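Local coordinates for protein putative isocitrate dehydrogenase, NAD-dependent (Methylococcus capsulatus, PDB 6LKY) that probably oxidises and decarboxylates isocitrate to 2-oxoglutarate, using NAD as the coenzyme and magnesium as the metal, at residues G13-D18 against C324-M329; I98-T103 against L244-G249; Q212-P217 against S234-G239; N276-I281 against R302-V307. The protein carries 1 engineered substitution. One frame throughout, in Å; residues are numbered along the deposited sequence.

Contact 1 (G13-D18 against C324-M329); sequences GPSIVD and CGTAQM
With a first torsion of -48°, Thr-326 holds its methyl CG2 trans to its own amide nitrogen and extends it to Ile-16 and Ser-15 of the facing helix. Ile-16, at chi1 66°, turns its longer branch away from this partner and leaves the short CG2 methyl to meet it: the two methyls, CG2 of Ile-16 and CG2 of Thr-326, stand 4.3 Å apart. Ser-15 touches the same threonine methyl more loosely, through OG.

The polar half of the contact is indirect. In the Ser-15 conformer described, one of two modelled, a water gives a proton to each hydroxyl, lying 2.9 Å from Ser-15 OG and 2.7 Å from Thr-326 OG1. Each hydroxyl also has a partner in its own surroundings, the carbonyl of Ile-12 for Ser-15 and that of Ala-275 for Thr-326. The bridge therefore joins two polar groups already held locally, across a gap that the side chains do not close by themselves.

The side chain of Ile-16 also packs on His-263 and Met-280 and comes within about 5 Å of the bound NAD. Gly-325 occupies the N-cap position, and its carbonyl O accepts from Met-329 N at 3.2 Å. The arrangement is, in that serine conformer, a water-bridged meeting of two helix N-terminal turns, which in the isocitrate and isopropylmalate dehydrogenase fold brings the first helix of the chain against the last, near the coenzyme site.

Contact 2 (I98-T103 against L244-G249); sequences ISFEGT and LGLTAG. With NAD (nicotinamide-adenine-dinucleotide), chain C; ACE (acetyl group), chain D.
The aromatic ring of Phe-100 meets Leu-246 obliquely, CE1 lying 4.1 Å from Leu-246 CB, so that the leucine comes neither squarely over the ring nor squarely at its rim. The same ring has a cation-pi partner in Arg-305 and is packed by Val-304 and Ile-308, all from helix 294-310. The side chains of Phe-100 and Leu-246 run alongside each other, pointing opposite ways. In Phe-100 the ring carbon CG stands trans to the carbonyl carbon (chi1 -69°), which carries the ring across toward the leucine.

A second, looser touch comes from Thr-103, whose CG2 is 4.5 Å from Leu-246 CD1. Residues Phe-100 to Thr-103 form a type II beta turn, and its two end residues both meet Leu-246.

The segment 244-249 also borders the adenine end of NAD. Gly-245 CA approaches the amino nitrogen N6A of NAD to 3.6 Å, while Leu-244 CD1 lies 3.6 Å from O2A of the NAD diphosphate. The backbone nitrogen of Gly-245 donates to the oxygen of the acetyl group at 3.1 Å, with an angle of 145° at the hydrogen; that small molecule probably came from the crystallisation liquor.

Across the two segments, then, the chemistry is apolar, dispersion between the ring, the turn and Leu-246, while in the same loop Gly-245 N serves the acetyl group and Leu-244 sets a methyl beside the NAD diphosphate.

Contact 3 (Q212-P217 against S234-G239); sequences QMVMQP and SDLAAG
Helices 206-215 and 227-240 pack together here at the dimer interface, consistent with the four-helix bundle that this dehydrogenase family builds from two helices of each subunit. The first of them is also the connection of a beta-alpha-beta crossover between the parallel strands 200-205 and 222-225.

Leu-236 carries much of the contact. Its CG lies trans to the backbone nitrogen (chi1 -163°), and its CD2 methyl enters between two residues of the opposing helix, 3.9 Å from Met-213 CB. The other neighbour is CG1 of Val-214, 3.7 Å from Leu-236 CD2 in the conformer described, although a second valine conformer is modelled. These two side chains cross at about a right angle.

The interface continues into the other subunit: Val-214 packs on Gly-239 of the second subunit, and Leu-236 on Val-214 of the second subunit. On the sheet side, Met-213 and Ala-237 both rest on Leu-112 of strand 111-117.

No hydrogen bond crosses between the segments, whose touching residues are all buried. The Met-213 chain runs straight about its second torsion (chi2 -174°) and folds at the last (chi3 68°), setting CE 3.9 Å from Ala-237 CB.

Contact 4 (N276-I281 against R302-V307); sequences NPTAMI and RAVREV. With NAD (nicotinamide-adenine-dinucleotide), chain C.
Thr-278 works in two directions at once: its methyl meets Val-304 of the neighbouring helix, while its hydroxyl and backbone nitrogen both address a single oxygen, OD1 of Asn-276. The more regular of the two bonds runs from Thr-278 N to Asn-276 OD1 at 2.8 Å, with 160° at the hydrogen. It is a capping bond at the start of helix 278-290, and the donor sits above the carbonyl plane of the amide, tilted 40° out of it. The hydroxyl OG1 is modelled at 2.5 Å from the same OD1, a separation short enough to be doubtful in detail.

Asn-276 ND2 is hydrogen-bonded to Asp-317, so both ends of the amide are engaged and its rotation is fixed. The backbone of this asparagine has another duty: its carbonyl O accepts from the amino nitrogen N6A of NAD at 2.9 Å, and CB lies 3.4 Å from NAD N1A. The residue that caps the helix therefore also holds the adenine amino group through its backbone carbonyl.

Against the second helix, Val-304 spreads its two methyls over two partners. CG1 lies 3.6 Å from Thr-278 CG2, and CG2 lies 3.6 Å from Ile-281 CG2. Thr-278 and Ile-281, one turn apart, thus receive one methyl each, both pairs meeting at a slant.

Around this pair, helix 13-26 packs against Pro-277, Met-280 and Ile-281. Helix 326-337 covers Asn-276 and Thr-278 through Met-329, and Arg-305 turns to the loop that follows strand 92-98.

From the N terminus, helix 13-26 waits for its partner until the last helix, so contact 1 closes a loop that encloses the other three. Contact 2 joins the end of strand 92-98 and the loop after it to the loop that runs into strand 248-252; contact 3 nests inside it, with both its helices between those strands. Contact 4 follows contact 2 in series, and none of the loops cross. In space the contacts form a chain, 1 to 4 to 2 to 3: Met-329 links contact 1 to contact 4, Gly-245 O probably bonds to Ala-279 N, and Thr-247 touches Ala-238, linking the coenzyme pocket to the subunit interface.

Contact 1 (G13-D18 against C324-M329)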
# COMPACT_ATOMS: atom_id res chain seq x y z
N GLY A 13 -21.47 12.64 -0.85
CA GLY A 13 -20.96 13.98 -0.61
C GLY A 13 -21.97 14.95 -0.02
O GLY A 13 -21.78 15.48 1.08
N PRO A 14 -23.07 15.22 -0.75
CA PRO A 14 -24.03 16.23 -0.26
C PRO A 14 -24.54 15.98 1.16
O PRO A 14 -24.63 16.93 1.94
CB PRO A 14 -25.15 16.18 -1.31
CG PRO A 14 -24.43 15.81 -2.57
CD PRO A 14 -23.40 14.79 -2.12
N SER A 15 -24.86 14.73 1.52
CA SER A 15 -25.35 14.49 2.87
C SER A 15 -24.29 14.81 3.91
O SER A 15 -24.52 15.61 4.83
CB SER A 15 -25.85 13.05 3.02
OG SER A 15 -24.83 12.09 2.81
N ILE A 16 -23.09 14.23 3.77
CA ILE A 16 -22.06 14.44 4.78
C ILE A 16 -21.62 15.90 4.83
O ILE A 16 -21.43 16.46 5.91
CB ILE A 16 -20.88 13.47 4.55
CG1 ILE A 16 -20.15 13.81 3.24
CG2 ILE A 16 -21.39 12.04 4.55
CD1 ILE A 16 -18.94 12.95 2.99
N VAL A 17 -21.53 16.55 3.67
CA VAL A 17 -21.18 17.97 3.66
C VAL A 17 -22.27 18.75 4.38
O VAL A 17 -22.00 19.64 5.20
CB VAL A 17 -20.96 18.47 2.22
CG1 VAL A 17 -20.95 20.00 2.16
CG2 VAL A 17 -19.67 17.89 1.62
N ASP A 18 -23.53 18.37 4.14
CA ASP A 18 -24.62 19.00 4.87
C ASP A 18 -24.39 18.85 6.36
O ASP A 18 -24.33 19.85 7.10
CB ASP A 18 -25.96 18.39 4.44
CG ASP A 18 -27.15 19.15 5.00
OD1 ASP A 18 -27.34 20.33 4.61
OD2 ASP A 18 -27.87 18.58 5.84
N CYS A 324 -27.69 3.91 13.71
CA CYS A 324 -28.47 5.00 13.14
C CYS A 324 -27.87 5.47 11.82
O CYS A 324 -26.89 4.92 11.32
CB CYS A 324 -28.52 6.14 14.14
SG CYS A 324 -26.91 6.89 14.37
N GLY A 325 -28.44 6.55 11.27
CA GLY A 325 -28.01 7.10 10.00
C GLY A 325 -27.20 8.39 10.12
O GLY A 325 -26.90 8.90 11.20
N THR A 326 -26.86 8.93 8.94
CA THR A 326 -26.03 10.13 8.85
C THR A 326 -26.61 11.28 9.67
O THR A 326 -25.88 11.94 10.43
CB THR A 326 -25.87 10.54 7.38
OG1 THR A 326 -25.51 9.38 6.60
CG2 THR A 326 -24.78 11.62 7.22
N ALA A 327 -27.92 11.54 9.51
CA ALA A 327 -28.53 12.71 10.15
C ALA A 327 -28.57 12.60 11.69
O ALA A 327 -28.23 13.58 12.37
CB ALA A 327 -29.93 12.96 9.56
N GLN A 328 -29.00 11.44 12.26
CA GLN A 328 -28.71 11.13 13.67
C GLN A 328 -27.37 11.61 14.14
O GLN A 328 -27.27 12.40 15.09
CB GLN A 328 -28.64 9.64 14.00
CG GLN A 328 -29.11 9.07 15.43
CD GLN A 328 -30.47 8.59 15.79
OE1 GLN A 328 -31.04 7.73 15.14
NE2 GLN A 328 -30.84 8.93 17.04
N MET A 329 -26.35 10.96 13.62
CA MET A 329 -25.01 11.14 14.13
C MET A 329 -24.63 12.61 14.06
O MET A 329 -24.04 13.14 15.01
CB MET A 329 -24.05 10.26 13.35
CG MET A 329 -22.68 10.27 13.94
SD MET A 329 -21.57 9.06 13.23
CE MET A 329 -20.16 9.33 14.29
O HOH W 1 -25.78 9.61 3.88

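Contact 2 (I98-T103 against L244-G249)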
# COMPACT_ATOMS: atom_id res chain seq x y z
N ILE A 98 -5.41 9.55 14.16
CA ILE A 98 -5.29 9.49 15.61
C ILE A 98 -6.48 8.69 16.14
O ILE A 98 -7.63 9.02 15.83
CB ILE A 98 -5.23 10.89 16.23
CG1 ILE A 98 -4.17 11.72 15.51
CG2 ILE A 98 -4.91 10.81 17.73
CD1 ILE A 98 -4.11 13.16 15.93
N SER A 99 -6.21 7.64 16.90
CA SER A 99 -7.26 6.72 17.35
C SER A 99 -8.40 7.47 18.04
O SER A 99 -8.21 8.51 18.69
CB SER A 99 -6.67 5.69 18.31
OG SER A 99 -5.74 4.81 17.67
N PHE A 100 -9.62 6.95 17.86
CA PHE A 100 -10.82 7.42 18.54
C PHE A 100 -11.19 6.39 19.60
O PHE A 100 -11.42 5.22 19.27
CB PHE A 100 -12.00 7.60 17.58
CG PHE A 100 -11.84 8.73 16.62
CD1 PHE A 100 -11.15 8.56 15.43
CD2 PHE A 100 -12.40 9.97 16.90
CE1 PHE A 100 -11.01 9.60 14.54
CE2 PHE A 100 -12.27 11.02 16.00
CZ PHE A 100 -11.57 10.84 14.82
N GLU A 101 -11.23 6.82 20.86
CA GLU A 101 -11.67 5.93 21.93
C GLU A 101 -13.06 5.37 21.63
O GLU A 101 -13.97 6.10 21.25
CB GLU A 101 -11.67 6.69 23.26
CG GLU A 101 -11.93 5.80 24.47
CD GLU A 101 -11.99 6.58 25.77
OE1 GLU A 101 -11.78 7.81 25.74
OE2 GLU A 101 -12.24 5.95 26.82
N GLY A 102 -13.19 4.05 21.76
CA GLY A 102 -14.46 3.39 21.57
C GLY A 102 -14.60 2.60 20.29
O GLY A 102 -15.59 1.88 20.13
N THR A 103 -13.66 2.72 19.35
CA THR A 103 -13.77 2.00 18.09
C THR A 103 -13.42 0.53 18.29
O THR A 103 -12.62 0.16 19.16
CB THR A 103 -12.84 2.60 17.03
OG1 THR A 103 -11.48 2.62 17.51
CG2 THR A 103 -13.25 4.02 16.67
N LEU A 244 -12.40 4.75 6.69
CA LEU A 244 -12.41 5.96 5.88
C LEU A 244 -13.49 6.93 6.33
O LEU A 244 -13.38 8.13 6.05
CB LEU A 244 -12.65 5.61 4.41
CG LEU A 244 -11.53 4.92 3.65
CD1 LEU A 244 -12.01 4.59 2.24
CD2 LEU A 244 -10.30 5.81 3.60
N GLY A 245 -14.55 6.43 6.98
CA GLY A 245 -15.59 7.30 7.51
C GLY A 245 -15.10 8.28 8.55
O GLY A 245 -15.85 9.19 8.91
N LEU A 246 -13.86 8.12 9.03
CA LEU A 246 -13.35 8.89 10.15
C LEU A 246 -12.30 9.93 9.79
O LEU A 246 -12.09 10.85 10.59
CB LEU A 246 -12.74 7.94 11.19
CG LEU A 246 -13.67 6.84 11.72
CD1 LEU A 246 -12.90 5.83 12.57
CD2 LEU A 246 -14.79 7.46 12.55
N THR A 247 -11.65 9.84 8.64
CA THR A 247 -10.36 10.51 8.44
C THR A 247 -10.45 11.65 7.44
O THR A 247 -11.11 11.53 6.40
CB THR A 247 -9.28 9.52 7.97
OG1 THR A 247 -9.82 8.63 7.00
CG2 THR A 247 -8.75 8.71 9.14
N ALA A 248 -9.73 12.74 7.74
CA ALA A 248 -9.78 13.95 6.95
C ALA A 248 -8.40 14.35 6.46
O ALA A 248 -7.38 13.89 6.96
CB ALA A 248 -10.39 15.10 7.76
N GLY A 249 -8.39 15.21 5.44
CA GLY A 249 -7.18 15.68 4.82
C GLY A 249 -7.26 17.16 4.50
O GLY A 249 -8.34 17.67 4.15
PA NAD C . -14.75 5.00 -1.59
O1A NAD C . -15.80 5.85 -2.26
O2A NAD C . -13.99 5.79 -0.56
O5B NAD C . -15.44 3.69 -0.97
C5B NAD C . -14.62 2.70 -0.37
C4B NAD C . -15.42 1.97 0.68
O4B NAD C . -15.51 2.83 1.83
C3B NAD C . -16.83 1.70 0.17
O3B NAD C . -17.27 0.41 0.56
C2B NAD C . -17.66 2.78 0.84
O2B NAD C . -19.03 2.42 1.06
C1B NAD C . -16.89 3.08 2.12
N9A NAD C . -17.18 4.48 2.39
C8A NAD C . -16.17 5.51 2.11
N7A NAD C . -16.84 6.66 2.75
C5A NAD C . -17.18 6.14 4.07
C6A NAD C . -18.40 6.83 4.64
N6A NAD C . -18.04 8.20 5.05
N1A NAD C . -18.83 6.06 5.82
C2A NAD C . -19.26 4.68 5.52
N3A NAD C . -18.92 4.29 4.15
C4A NAD C . -17.57 4.71 3.80
O3 NAD C . -13.65 4.49 -2.65
PN NAD C . -13.95 3.87 -4.09
O1N NAD C . -15.21 3.07 -4.16
O2N NAD C . -12.72 3.04 -4.43
O5D NAD C . -14.08 5.11 -5.10
C5D NAD C . -15.36 5.71 -5.36
C4D NAD C . -15.15 7.03 -6.09
O4D NAD C . -14.65 8.05 -5.21
C3D NAD C . -14.15 6.89 -7.24
O3D NAD C . -14.71 7.52 -8.39
C2D NAD C . -12.94 7.65 -6.74
O2D NAD C . -12.18 8.28 -7.78
C1D NAD C . -13.55 8.72 -5.85
N1N NAD C . -12.49 9.25 -4.95
C2N NAD C . -12.83 10.53 -4.33
C3N NAD C . -11.57 11.01 -3.65
C7N NAD C . -11.57 12.51 -3.34
O7N NAD C . -10.93 12.79 -2.10
N7N NAD C . -12.92 13.07 -3.43
C4N NAD C . -11.12 10.13 -2.50
C5N NAD C . -11.13 8.65 -2.86
C6N NAD C . -12.02 8.21 -4.02
C ACE D . -15.62 2.49 6.04
O ACE D . -15.69 3.63 6.50
CH3 ACE D . -14.30 1.89 5.66

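Contact 3 (Q212-P217 against S234-G239)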
# COMPACT_ATOMS: atom_id res chain seq x y z
N GLN A 212 4.95 -2.74 8.64
CA GLN A 212 5.19 -2.15 9.95
C GLN A 212 3.97 -1.36 10.42
O GLN A 212 3.64 -1.39 11.62
CB GLN A 212 6.43 -1.25 9.89
CG GLN A 212 7.76 -2.04 9.94
CD GLN A 212 8.98 -1.28 9.39
OE1 GLN A 212 8.97 -0.05 9.32
NE2 GLN A 212 10.03 -2.02 9.00
N MET A 213 3.27 -0.70 9.50
CA MET A 213 2.08 0.04 9.89
C MET A 213 0.98 -0.90 10.38
O MET A 213 0.27 -0.58 11.34
CB MET A 213 1.57 0.88 8.73
CG MET A 213 2.44 2.08 8.45
SD MET A 213 1.74 3.16 7.18
CE MET A 213 0.31 3.77 8.10
N VAL A 214 0.81 -2.07 9.74
CA VAL A 214 -0.25 -2.93 10.27
C VAL A 214 0.16 -3.62 11.57
O VAL A 214 -0.71 -3.96 12.39
CB VAL A 214 -0.75 -3.98 9.25
CG1 VAL A 214 -1.37 -3.30 8.04
CG2 VAL A 214 0.36 -4.94 8.85
N MET A 215 1.46 -3.84 11.81
CA MET A 215 1.85 -4.59 13.00
C MET A 215 2.11 -3.73 14.24
O MET A 215 1.89 -4.18 15.36
CB MET A 215 3.11 -5.39 12.72
CG MET A 215 2.87 -6.45 11.68
SD MET A 215 4.27 -7.53 11.47
CE MET A 215 4.06 -8.60 12.91
N GLN A 216 2.57 -2.51 14.06
CA GLN A 216 3.09 -1.49 14.96
C GLN A 216 3.02 -0.05 14.49
O GLN A 216 4.05 0.64 14.40
CB GLN A 216 4.48 -1.90 15.34
CG GLN A 216 4.98 -1.37 16.63
CD GLN A 216 6.21 -2.06 17.03
OE1 GLN A 216 7.25 -1.73 16.58
NE2 GLN A 216 6.09 -2.60 18.33
N PRO A 217 1.80 0.46 14.34
CA PRO A 217 1.63 1.85 13.91
C PRO A 217 2.15 2.87 14.91
O PRO A 217 2.42 4.02 14.53
CB PRO A 217 0.11 1.99 13.71
CG PRO A 217 -0.48 0.83 14.50
CD PRO A 217 0.52 -0.24 14.52
N SER A 234 -2.04 6.49 3.68
CA SER A 234 -3.05 7.18 4.47
C SER A 234 -4.36 6.39 4.50
O SER A 234 -5.07 6.43 5.52
CB SER A 234 -3.25 8.61 3.95
OG SER A 234 -3.82 8.65 2.65
N ASP A 235 -4.69 5.64 3.43
CA ASP A 235 -5.88 4.78 3.53
C ASP A 235 -5.64 3.58 4.44
O ASP A 235 -6.56 3.13 5.15
CB ASP A 235 -6.32 4.31 2.15
CG ASP A 235 -7.18 5.33 1.45
OD1 ASP A 235 -7.11 6.52 1.85
OD2 ASP A 235 -7.92 4.95 0.51
N LEU A 236 -4.43 3.03 4.42
CA LEU A 236 -4.07 2.00 5.39
C LEU A 236 -4.27 2.52 6.82
O LEU A 236 -4.87 1.85 7.67
CB LEU A 236 -2.61 1.57 5.13
CG LEU A 236 -2.00 0.27 5.67
CD1 LEU A 236 -0.59 0.06 5.12
CD2 LEU A 236 -1.96 0.25 7.20
N ALA A 237 -3.76 3.73 7.10
CA ALA A 237 -3.90 4.32 8.43
C ALA A 237 -5.37 4.54 8.80
O ALA A 237 -5.80 4.27 9.94
CB ALA A 237 -3.13 5.65 8.49
N ALA A 238 -6.17 5.00 7.83
CA ALA A 238 -7.60 5.15 8.07
C ALA A 238 -8.19 3.83 8.51
O ALA A 238 -8.97 3.77 9.47
CB ALA A 238 -8.30 5.65 6.81
N GLY A 239 -7.83 2.75 7.82
CA GLY A 239 -8.26 1.43 8.25
C GLY A 239 -7.86 1.14 9.68
O GLY A 239 -8.65 0.59 10.45

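Contact 4 (N276-I281 against R302-V307)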
# COMPACT_ATOMS: atom_id res chain seq x y z
N ASN A 276 -21.03 7.57 7.30
CA ASN A 276 -20.43 8.22 8.46
C ASN A 276 -20.01 9.64 8.11
O ASN A 276 -19.23 9.83 7.17
CB ASN A 276 -19.23 7.43 8.95
CG ASN A 276 -18.78 7.86 10.33
OD1 ASN A 276 -19.04 8.99 10.77
ND2 ASN A 276 -18.11 6.95 11.03
N PRO A 277 -20.50 10.66 8.81
CA PRO A 277 -20.11 12.04 8.50
C PRO A 277 -18.88 12.51 9.24
O PRO A 277 -18.47 13.67 9.05
CB PRO A 277 -21.35 12.84 8.95
CG PRO A 277 -21.89 12.04 10.11
CD PRO A 277 -21.57 10.59 9.82
N THR A 278 -18.28 11.64 10.05
CA THR A 278 -17.16 12.03 10.89
C THR A 278 -16.02 12.62 10.08
O THR A 278 -15.46 13.66 10.44
CB THR A 278 -16.66 10.82 11.68
OG1 THR A 278 -17.75 10.28 12.44
CG2 THR A 278 -15.49 11.20 12.59
N ALA A 279 -15.64 11.96 8.98
CA ALA A 279 -14.52 12.43 8.18
C ALA A 279 -14.75 13.85 7.68
O ALA A 279 -13.88 14.72 7.79
CB ALA A 279 -14.27 11.48 7.00
N MET A 280 -15.95 14.12 7.15
CA MET A 280 -16.25 15.47 6.67
C MET A 280 -16.26 16.47 7.81
O MET A 280 -15.78 17.61 7.67
CB MET A 280 -17.59 15.48 5.94
CG MET A 280 -17.72 16.65 4.97
SD MET A 280 -16.64 16.41 3.53
CE MET A 280 -15.80 18.00 3.44
N ILE A 281 -16.78 16.07 8.97
CA ILE A 281 -16.81 16.96 10.13
C ILE A 281 -15.39 17.28 10.60
O ILE A 281 -15.07 18.43 10.90
CB ILE A 281 -17.70 16.34 11.22
CG1 ILE A 281 -19.16 16.39 10.78
CG2 ILE A 281 -17.56 17.08 12.52
CD1 ILE A 281 -20.04 15.28 11.33
N ARG A 302 -13.75 17.42 20.04
CA ARG A 302 -14.22 16.88 21.31
C ARG A 302 -15.62 16.30 21.18
O ARG A 302 -15.90 15.21 21.69
CB ARG A 302 -14.19 17.99 22.38
CG ARG A 302 -14.42 17.50 23.80
CD ARG A 302 -14.21 18.60 24.84
NE ARG A 302 -13.17 19.56 24.46
CZ ARG A 302 -13.36 20.87 24.39
NH1 ARG A 302 -14.55 21.39 24.67
NH2 ARG A 302 -12.36 21.67 24.04
N ALA A 303 -16.52 17.01 20.49
CA ALA A 303 -17.89 16.53 20.32
C ALA A 303 -17.92 15.22 19.53
O ALA A 303 -18.66 14.29 19.89
CB ALA A 303 -18.73 17.61 19.63
N VAL A 304 -17.14 15.15 18.44
CA VAL A 304 -17.08 13.91 17.67
C VAL A 304 -16.58 12.76 18.54
O VAL A 304 -17.14 11.65 18.53
CB VAL A 304 -16.17 14.08 16.44
CG1 VAL A 304 -15.89 12.72 15.80
CG2 VAL A 304 -16.80 15.05 15.44
N ARG A 305 -15.50 12.99 19.28
CA ARG A 305 -14.95 11.93 20.11
C ARG A 305 -15.95 11.48 21.17
O ARG A 305 -16.10 10.28 21.42
CB ARG A 305 -13.64 12.41 20.73
CG ARG A 305 -12.54 12.50 19.69
CD ARG A 305 -11.25 13.08 20.23
NE ARG A 305 -10.21 13.05 19.20
CZ ARG A 305 -9.51 11.97 18.87
NH1 ARG A 305 -9.69 10.82 19.51
NH2 ARG A 305 -8.60 12.05 17.91
N GLU A 306 -16.66 12.42 21.80
CA GLU A 306 -17.66 12.05 22.80
C GLU A 306 -18.76 11.20 22.18
O GLU A 306 -19.17 10.19 22.76
CB GLU A 306 -18.25 13.31 23.44
CG GLU A 306 -17.33 13.96 24.49
CD GLU A 306 -17.68 15.42 24.76
OE1 GLU A 306 -18.67 15.92 24.18
OE2 GLU A 306 -16.96 16.07 25.55
N VAL A 307 -19.23 11.57 20.99
CA VAL A 307 -20.32 10.81 20.37
C VAL A 307 -19.85 9.40 20.00
O VAL A 307 -20.59 8.43 20.17
CB VAL A 307 -20.89 11.56 19.16
CG1 VAL A 307 -21.84 10.66 18.37
CG2 VAL A 307 -21.60 12.83 19.62
PA NAD C . -14.75 5.00 -1.59
O1A NAD C . -15.80 5.85 -2.26
O2A NAD C . -13.99 5.79 -0.56
O5B NAD C . -15.44 3.69 -0.97
C5B NAD C . -14.62 2.70 -0.37
C4B NAD C . -15.42 1.97 0.68
O4B NAD C . -15.51 2.83 1.83
C3B NAD C . -16.83 1.70 0.17
O3B NAD C . -17.27 0.41 0.56
C2B NAD C . -17.66 2.78 0.84
O2B NAD C . -19.03 2.42 1.06
C1B NAD C . -16.89 3.08 2.12
N9A NAD C . -17.18 4.48 2.39
C8A NAD C . -16.17 5.51 2.11
N7A NAD C . -16.84 6.66 2.75
C5A NAD C . -17.18 6.14 4.07
C6A NAD C . -18.40 6.83 4.64
N6A NAD C . -18.04 8.20 5.05
N1A NAD C . -18.83 6.06 5.82
C2A NAD C . -19.26 4.68 5.52
N3A NAD C . -18.92 4.29 4.15
C4A NAD C . -17.57 4.71 3.80
O3 NAD C . -13.65 4.49 -2.65
PN NAD C . -13.95 3.87 -4.09
O1N NAD C . -15.21 3.07 -4.16
O2N NAD C . -12.72 3.04 -4.43
O5D NAD C . -14.08 5.11 -5.10
C5D NAD C . -15.36 5.71 -5.36
C4D NAD C . -15.15 7.03 -6.09
O4D NAD C . -14.65 8.05 -5.21
C3D NAD C . -14.15 6.89 -7.24
O3D NAD C . -14.71 7.52 -8.39
C2D NAD C . -12.94 7.65 -6.74
O2D NAD C . -12.18 8.28 -7.78
C1D NAD C . -13.55 8.72 -5.85
N1N NAD C . -12.49 9.25 -4.95
C2N NAD C . -12.83 10.53 -4.33
C3N NAD C . -11.57 11.01 -3.65
C7N NAD C . -11.57 12.51 -3.34
O7N NAD C . -10.93 12.79 -2.10
N7N NAD C . -12.92 13.07 -3.43
C4N NAD C . -11.12 10.13 -2.50
C5N NAD C . -11.13 8.65 -2.86
C6N NAD C . -12.02 8.21 -4.02